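Local coordinates for protein prephenate dehydratase:Amino acid-binding ACT (Brucella abortus, PDB 6VH5) that binds phenylalanine and probably converts prephenate to phenylpyruvate, with loss of water and carbon dioxide, in phenylalanine biosynthesis, at residues D58-V63 with V197-N202; N36-C41 with M48-C53. All blocks are in the same frame, centred on the assembly; numbering follows the deposited sequence.

Contact 1: D58-V63 with V197-N202; sequences DAFNAV and VVLSKN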
ATOM      1  N   ASP A  58       9.952 -11.757   4.245  1.00 55.39           N
ATOM      2  CA  ASP A  58      11.197 -12.514   4.141  1.00 61.61           C
ATOM      3  C   ASP A  58      12.402 -11.584   4.129  1.00 62.65           C
ATOM      4  O   ASP A  58      13.457 -11.914   4.689  1.00 65.41           O
ATOM      5  CB  ASP A  58      11.188 -13.379   2.880  1.00 65.29           C
ATOM      6  CG  ASP A  58      10.231 -14.554   2.977  1.00 73.47           C
ATOM      7  OD1 ASP A  58      10.084 -15.131   4.084  1.00 79.79           O
ATOM      8  OD2 ASP A  58       9.625 -14.892   1.933  1.00 67.11           O
ATOM      9  N   ALA A  59      12.274 -10.425   3.473  1.00 54.85           N
ATOM     10  CA  ALA A  59      13.345  -9.437   3.517  1.00 59.20           C
ATOM     11  C   ALA A  59      13.556  -8.909   4.935  1.00 58.06           C
ATOM     12  O   ALA A  59      14.691  -8.602   5.317  1.00 58.71           O
ATOM     13  CB  ALA A  59      13.052  -8.291   2.546  1.00 59.46           C
ATOM     14  N   PHE A  60      12.484  -8.775   5.721  1.00 58.81           N
ATOM     15  CA  PHE A  60      12.657  -8.416   7.127  1.00 70.50           C
ATOM     16  C   PHE A  60      13.337  -9.546   7.882  1.00 72.50           C
ATOM     17  O   PHE A  60      14.321  -9.328   8.600  1.00 75.07           O
ATOM     18  CB  PHE A  60      11.305  -8.091   7.776  1.00 67.02           C
ATOM     19  CG  PHE A  60      10.837  -6.676   7.555  1.00 66.86           C
ATOM     20  CD1 PHE A  60      10.558  -6.212   6.275  1.00 58.69           C
ATOM     21  CD2 PHE A  60      10.643  -5.819   8.632  1.00 67.07           C
ATOM     22  CE1 PHE A  60      10.106  -4.909   6.066  1.00 60.08           C
ATOM     23  CE2 PHE A  60      10.191  -4.523   8.435  1.00 62.39           C
ATOM     24  CZ  PHE A  60       9.921  -4.066   7.151  1.00 59.85           C
ATOM     25  N   ASN A  61      12.832 -10.769   7.706  1.00 73.07           N
ATOM     26  CA  ASN A  61      13.333 -11.915   8.449  1.00 70.35           C
ATOM     27  C   ASN A  61      14.810 -12.165   8.171  1.00 66.44           C
ATOM     28  O   ASN A  61      15.535 -12.639   9.052  1.00 76.01           O
ATOM     29  CB  ASN A  61      12.493 -13.144   8.111  1.00 73.94           C
ATOM     30  CG  ASN A  61      12.855 -14.340   8.958  1.00 84.91           C
ATOM     31  OD1 ASN A  61      12.578 -14.362  10.157  1.00 97.08           O
ATOM     32  ND2 ASN A  61      13.460 -15.351   8.341  1.00 79.42           N
ATOM     33  N   ALA A  62      15.264 -11.861   6.953  1.00 57.65           N
ATOM     34  CA  ALA A  62      16.679 -11.997   6.613  1.00 57.71           C
ATOM     35  C   ALA A  62      17.563 -11.171   7.539  1.00 58.67           C
ATOM     36  O   ALA A  62      18.708 -11.556   7.815  1.00 55.91           O
ATOM     37  CB  ALA A  62      16.903 -11.567   5.162  1.00 61.19           C
ATOM     38  N   VAL A  63      17.059 -10.016   7.984  1.00 50.07           N
ATOM     39  CA  VAL A  63      17.782  -9.147   8.899  1.00 51.77           C
ATOM     40  C   VAL A  63      17.652  -9.655  10.326  1.00 58.55           C
ATOM     41  O   VAL A  63      18.607  -9.593  11.112  1.00 59.83           O
ATOM     42  CB  VAL A  63      17.249  -7.709   8.749  1.00 57.64           C
ATOM     43  CG1 VAL A  63      17.807  -6.788   9.839  1.00 56.62           C
ATOM     44  CG2 VAL A  63      17.574  -7.175   7.362  1.00 56.58           C
ATOM     45  N   VAL A 197      13.392   2.892   2.485  1.00 48.85           N
ATOM     46  CA  VAL A 197      14.055   3.068   3.772  1.00 59.60           C
ATOM     47  C   VAL A 197      14.987   1.881   3.972  1.00 63.07           C
ATOM     48  O   VAL A 197      14.663   0.755   3.585  1.00 55.64           O
ATOM     49  CB  VAL A 197      13.068   3.180   4.952  1.00 59.30           C
ATOM     50  CG1 VAL A 197      12.370   4.542   4.939  1.00 62.40           C
ATOM     51  CG2 VAL A 197      12.065   2.042   4.895  1.00 54.17           C
ATOM     52  N   VAL A 198      16.151   2.148   4.546  1.00 64.65           N
ATOM     53  CA  VAL A 198      17.143   1.125   4.846  1.00 61.51           C
ATOM     54  C   VAL A 198      16.947   0.685   6.293  1.00 61.09           C
ATOM     55  O   VAL A 198      17.004   1.512   7.206  1.00 59.18           O
ATOM     56  CB  VAL A 198      18.559   1.670   4.616  1.00 62.84           C
ATOM     57  CG1 VAL A 198      19.596   0.562   4.713  1.00 72.01           C
ATOM     58  CG2 VAL A 198      18.621   2.381   3.266  1.00 53.70           C
ATOM     59  N   LEU A 199      16.744  -0.615   6.509  1.00 61.64           N
ATOM     60  CA  LEU A 199      16.425  -1.138   7.829  1.00 65.19           C
ATOM     61  C   LEU A 199      17.605  -1.899   8.419  1.00 68.59           C
ATOM     62  O   LEU A 199      18.425  -2.472   7.695  1.00 68.34           O
ATOM     63  CB  LEU A 199      15.193  -2.048   7.795  1.00 51.09           C
ATOM     64  CG  LEU A 199      13.932  -1.379   7.241  1.00 53.58           C
ATOM     65  CD1 LEU A 199      12.736  -2.283   7.442  1.00 54.39           C
ATOM     66  CD2 LEU A 199      13.685   0.007   7.820  1.00 49.19           C
ATOM     67  N   SER A 200      17.675  -1.904   9.750  1.00 70.91           N
ATOM     68  CA  SER A 200      18.739  -2.590  10.468  1.00 71.74           C
ATOM     69  C   SER A 200      18.188  -3.176  11.760  1.00 68.15           C
ATOM     70  O   SER A 200      17.256  -2.635  12.358  1.00 59.62           O
ATOM     71  CB  SER A 200      19.897  -1.632  10.790  1.00 69.77           C
ATOM     72  OG  SER A 200      20.813  -2.222  11.692  1.00 66.43           O
ATOM     73  N   LYS A 201      18.829  -4.255  12.215  1.00 74.99           N
ATOM     74  CA  LYS A 201      18.436  -4.909  13.456  1.00 76.25           C
ATOM     75  C   LYS A 201      18.945  -4.150  14.669  1.00 78.57           C
ATOM     76  O   LYS A 201      18.332  -4.211  15.741  1.00 81.06           O
ATOM     77  CB  LYS A 201      18.960  -6.351  13.462  1.00 82.24           C
ATOM     78  CG  LYS A 201      18.756  -7.144  14.766  1.00 89.33           C
ATOM     79  CD  LYS A 201      19.637  -8.400  14.782  1.00 95.26           C
ATOM     80  CE  LYS A 201      19.213  -9.417  15.841  1.00 96.68           C
ATOM     81  NZ  LYS A 201      18.011 -10.190  15.422  1.00 95.47           N
ATOM     82  N   ASN A 202      20.033  -3.409  14.500  1.00 77.08           N
ATOM     83  CA  ASN A 202      20.700  -2.689  15.570  1.00 75.83           C
ATOM     84  C   ASN A 202      20.545  -1.192  15.367  1.00 78.69           C
ATOM     85  O   ASN A 202      20.598  -0.700  14.236  1.00 84.91           O
ATOM     86  CB  ASN A 202      22.174  -3.065  15.643  1.00 77.93           C
ATOM     87  CG  ASN A 202      22.368  -4.503  16.064  1.00 91.16           C
ATOM     88  OD1 ASN A 202      22.873  -5.314  15.292  1.00102.01           O
ATOM     89  ND2 ASN A 202      21.934  -4.837  17.278  1.00 69.84           N
TER
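Phe60 and Val63, one turn apart on helix 56-64, lie against Leu199 on strand 193-200 and Lys201 just beyond its end, an example of how a helix covers one face of the mixed five-stranded sheet in the prephenate dehydratase domain, whose fold resembles the type 2 periplasmic binding proteins. One half of the contact is a ring against a methyl. Leu199 sends CD1 obliquely to the far end of the Phe60 ring, CZ of Phe60 lying 3.3 Å from CD1 of Leu199, a tight approach. CE2 of Phe60 is 3.5 Å from the same methyl and CE1 is farther off, which places CD1 near the CZ-CE2 side of the ring. Met95, in the loop before strand 96-104, touches both Phe60 and Val63.

Toward the strand end, Val63 has CG1 opposite its backbone N (chi1 171°), which carries this methyl to the Lys201 backbone, where CG1 of Val63 lies 3.6 Å from N of Lys201. Lys201 can be followed outward from there. Its CB packs 3.8 Å from CG1 of Val63, and the chain then slides past the valine in the opposite direction, bringing CD of Lys201 to 4.0 Å from the carbonyl O of Val63. Beyond CD the chain bends (chi4 77°), and NZ forms a salt bridge with Glu64, the helix residue following Val63. Past the last strand residue the chain turns, and OG of Ser200 donates a 3.0 Å hydrogen bond to O of Asn202; it sits in the plane of that carbonyl, on a lone pair, with a C=O...OG angle of 126°.

Contact 2: N36-C41 with M48-C53; sequences NSDTAC and MEPLPC
Pro50 turns its ring toward helix 36-44 and meets Asp38 and Cys41, two residues one helical turn apart. The carboxylate oxygen OD1 of Asp38 comes to 3.3 Å from CG of Pro50 and also lies near the proline CB, with the two side chains crossing at about a right angle. CB of Cys41 adds a looser apolar contact, 4.1 Å from CG of the same proline.

The next shell shows what holds the aspartate there. Its CG is carried anti to the backbone N (chi1 -173°), and both carboxylate oxygens are engaged: OD1 in a salt bridge with Arg42, OD2 in a hydrogen bond from the backbone N of Gly34, just ahead of the helix. Gripped at both oxygens, the group has little freedom to rotate. Phe29 of strand 26-30 touches Asp38 and Pro50 alike, while Met72 of strand 70-77 receives Cys41.

Farther out, backbone hydrogen bonds of Glu49 and Leu51 tie strand 49-53 to strand 26-30, with Pro50 between them. Strand 26-30, helix 36-44 and strand 49-53 thus form a beta-alpha-beta crossover, whose second strand is an outermost strand of the sheet within this chain.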
ATOM      1  N   ASN A  36      13.901  -3.176  -9.389  1.00 52.31           N
ATOM      2  CA  ASN A  36      14.189  -1.819  -8.942  1.00 57.74           C
ATOM      3  C   ASN A  36      14.746  -1.812  -7.517  1.00 53.69           C
ATOM      4  O   ASN A  36      15.606  -0.982  -7.186  1.00 49.13           O
ATOM      5  CB  ASN A  36      12.932  -0.946  -9.045  1.00 57.76           C
ATOM      6  CG  ASN A  36      12.589  -0.567 -10.480  1.00 64.99           C
ATOM      7  OD1 ASN A  36      13.461  -0.183 -11.262  1.00 69.45           O
ATOM      8  ND2 ASN A  36      11.307  -0.649 -10.823  1.00 65.46           N
ATOM      9  N   SER A  37      14.254  -2.710  -6.652  1.00 56.40           N
ATOM     10  CA  SER A  37      14.809  -2.828  -5.298  1.00 59.77           C
ATOM     11  C   SER A  37      16.288  -3.195  -5.338  1.00 56.53           C
ATOM     12  O   SER A  37      17.092  -2.657  -4.568  1.00 50.16           O
ATOM     13  CB  SER A  37      14.043  -3.876  -4.489  1.00 56.06           C
ATOM     14  OG  SER A  37      12.756  -3.421  -4.115  1.00 54.20           O
ATOM     15  N   ASP A  38      16.656  -4.116  -6.234  1.00 53.38           N
ATOM     16  CA  ASP A  38      18.058  -4.463  -6.453  1.00 56.95           C
ATOM     17  C   ASP A  38      18.852  -3.256  -6.945  1.00 60.08           C
ATOM     18  O   ASP A  38      19.985  -3.026  -6.506  1.00 62.32           O
ATOM     19  CB  ASP A  38      18.127  -5.630  -7.448  1.00 65.67           C
ATOM     20  CG  ASP A  38      19.533  -6.200  -7.638  1.00 67.33           C
ATOM     21  OD1 ASP A  38      20.493  -5.763  -6.973  1.00 67.99           O
ATOM     22  OD2 ASP A  38      19.673  -7.094  -8.493  1.00 69.29           O
ATOM     23  N   THR A  39      18.267  -2.466  -7.850  1.00 64.91           N
ATOM     24  CA  THR A  39      18.934  -1.257  -8.329  1.00 63.81           C
ATOM     25  C   THR A  39      19.247  -0.307  -7.176  1.00 54.27           C
ATOM     26  O   THR A  39      20.356   0.235  -7.089  1.00 50.99           O
ATOM     27  CB  THR A  39      18.049  -0.555  -9.363  1.00 62.53           C
ATOM     28  OG1 THR A  39      17.755  -1.460 -10.435  1.00 69.58           O
ATOM     29  CG2 THR A  39      18.723   0.710  -9.914  1.00 49.28           C
ATOM     30  N   ALA A  40      18.297  -0.125  -6.262  1.00 45.28           N
ATOM     31  CA  ALA A  40      18.549   0.737  -5.112  1.00 48.39           C
ATOM     32  C   ALA A  40      19.699   0.201  -4.255  1.00 51.36           C
ATOM     33  O   ALA A  40      20.598   0.959  -3.870  1.00 51.53           O
ATOM     34  CB  ALA A  40      17.270   0.894  -4.291  1.00 40.37           C
ATOM     35  N   CYS A  41      19.716  -1.110  -3.987  1.00 54.83           N
ATOM     36  CA  CYS A  41      20.801  -1.691  -3.193  1.00 53.66           C
ATOM     37  C   CYS A  41      22.156  -1.405  -3.832  1.00 61.05           C
ATOM     38  O   CYS A  41      23.111  -1.012  -3.150  1.00 59.96           O
ATOM     39  CB  CYS A  41      20.613  -3.206  -3.044  1.00 47.01           C
ATOM     40  SG  CYS A  41      19.137  -3.801  -2.182  1.00 46.35           S
ATOM     41  N   MET A  48      27.983  -4.038  -1.363  1.00 70.62           N
ATOM     42  CA  MET A  48      27.243  -5.099  -0.700  1.00 70.18           C
ATOM     43  C   MET A  48      26.657  -6.058  -1.733  1.00 70.76           C
ATOM     44  O   MET A  48      26.560  -5.751  -2.922  1.00 70.87           O
ATOM     45  CB  MET A  48      26.137  -4.523   0.182  1.00 64.08           C
ATOM     46  CG  MET A  48      26.677  -3.846   1.429  1.00 65.71           C
ATOM     47  SD  MET A  48      25.387  -3.235   2.524  1.00 60.40           S
ATOM     48  CE  MET A  48      25.104  -4.665   3.566  1.00 63.35           C
ATOM     49  N   GLU A  49      26.282  -7.241  -1.263  1.00 67.42           N
ATOM     50  CA  GLU A  49      25.742  -8.265  -2.147  1.00 70.08           C
ATOM     51  C   GLU A  49      24.237  -8.366  -1.931  1.00 67.77           C
ATOM     52  O   GLU A  49      23.797  -8.788  -0.848  1.00 65.53           O
ATOM     53  CB  GLU A  49      26.422  -9.616  -1.896  1.00 63.33           C
ATOM     54  CG  GLU A  49      26.316 -10.590  -3.053  1.00 72.94           C
ATOM     55  CD  GLU A  49      26.857 -11.984  -2.727  1.00 91.63           C
ATOM     56  OE1 GLU A  49      26.511 -12.934  -3.464  1.00 99.61           O
ATOM     57  OE2 GLU A  49      27.620 -12.137  -1.744  1.00 95.31           O
ATOM     58  N   PRO A  50      23.415  -7.949  -2.889  1.00 65.15           N
ATOM     59  CA  PRO A  50      21.961  -8.021  -2.693  1.00 63.38           C
ATOM     60  C   PRO A  50      21.491  -9.460  -2.495  1.00 61.87           C
ATOM     61  O   PRO A  50      21.973 -10.391  -3.148  1.00 59.68           O
ATOM     62  CB  PRO A  50      21.398  -7.418  -3.988  1.00 56.20           C
ATOM     63  CG  PRO A  50      22.507  -6.544  -4.510  1.00 56.19           C
ATOM     64  CD  PRO A  50      23.781  -7.260  -4.137  1.00 61.62           C
ATOM     65  N   LEU A  51      20.522  -9.629  -1.599  1.00 58.03           N
ATOM     66  CA  LEU A  51      19.983 -10.942  -1.248  1.00 57.94           C
ATOM     67  C   LEU A  51      18.498 -10.990  -1.579  1.00 56.30           C
ATOM     68  O   LEU A  51      17.668 -10.489  -0.799  1.00 60.29           O
ATOM     69  CB  LEU A  51      20.224 -11.254   0.233  1.00 50.80           C
ATOM     70  CG  LEU A  51      19.591 -12.541   0.780  1.00 56.03           C
ATOM     71  CD1 LEU A  51      19.945 -13.732  -0.098  1.00 54.37           C
ATOM     72  CD2 LEU A  51      20.037 -12.802   2.234  1.00 52.89           C
ATOM     73  N   PRO A  52      18.111 -11.597  -2.701  1.00 58.49           N
ATOM     74  CA  PRO A  52      16.694 -11.596  -3.089  1.00 59.24           C
ATOM     75  C   PRO A  52      15.836 -12.411  -2.130  1.00 55.08           C
ATOM     76  O   PRO A  52      16.246 -13.460  -1.633  1.00 58.83           O
ATOM     77  CB  PRO A  52      16.704 -12.228  -4.493  1.00 58.74           C
ATOM     78  CG  PRO A  52      18.148 -12.194  -4.938  1.00 60.40           C
ATOM     79  CD  PRO A  52      18.949 -12.321  -3.670  1.00 59.55           C
ATOM     80  N   CYS A  53      14.624 -11.915  -1.884  1.00 49.55           N
ATOM     81  CA  CYS A  53      13.667 -12.578  -1.027  1.00 53.46           C
ATOM     82  C   CYS A  53      12.308 -12.459  -1.692  1.00 57.43           C
ATOM     83  O   CYS A  53      12.003 -11.420  -2.289  1.00 68.21           O
ATOM     84  CB  CYS A  53      13.612 -11.953   0.374  1.00 58.14           C
ATOM     85  SG  CYS A  53      15.192 -11.924   1.187  1.00 57.05           S
TER

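How the contacts relate
Contact 2 closes before contact 1 opens, so the two come in series along the chain, with centres about 12 Å apart. Strand 49-53 leads almost directly into helix 56-64, and the two contacts meet at this junction, where CB of Cys53 lies 3.7 Å from N of Ala59. Both reach the same five-stranded sheet, from opposite faces: helix 36-44 rests on Met72 and Pro74 of strand 70-77, helix 56-64 on Ala71 and Ile73. Contact 2 joins chain neighbours at the sheet edge, whereas contact 1 brings in the late strand 193-200, which runs antiparallel to strand 70-77. Together they illustrate how an alpha/beta domain layers helices over both sides of its sheet.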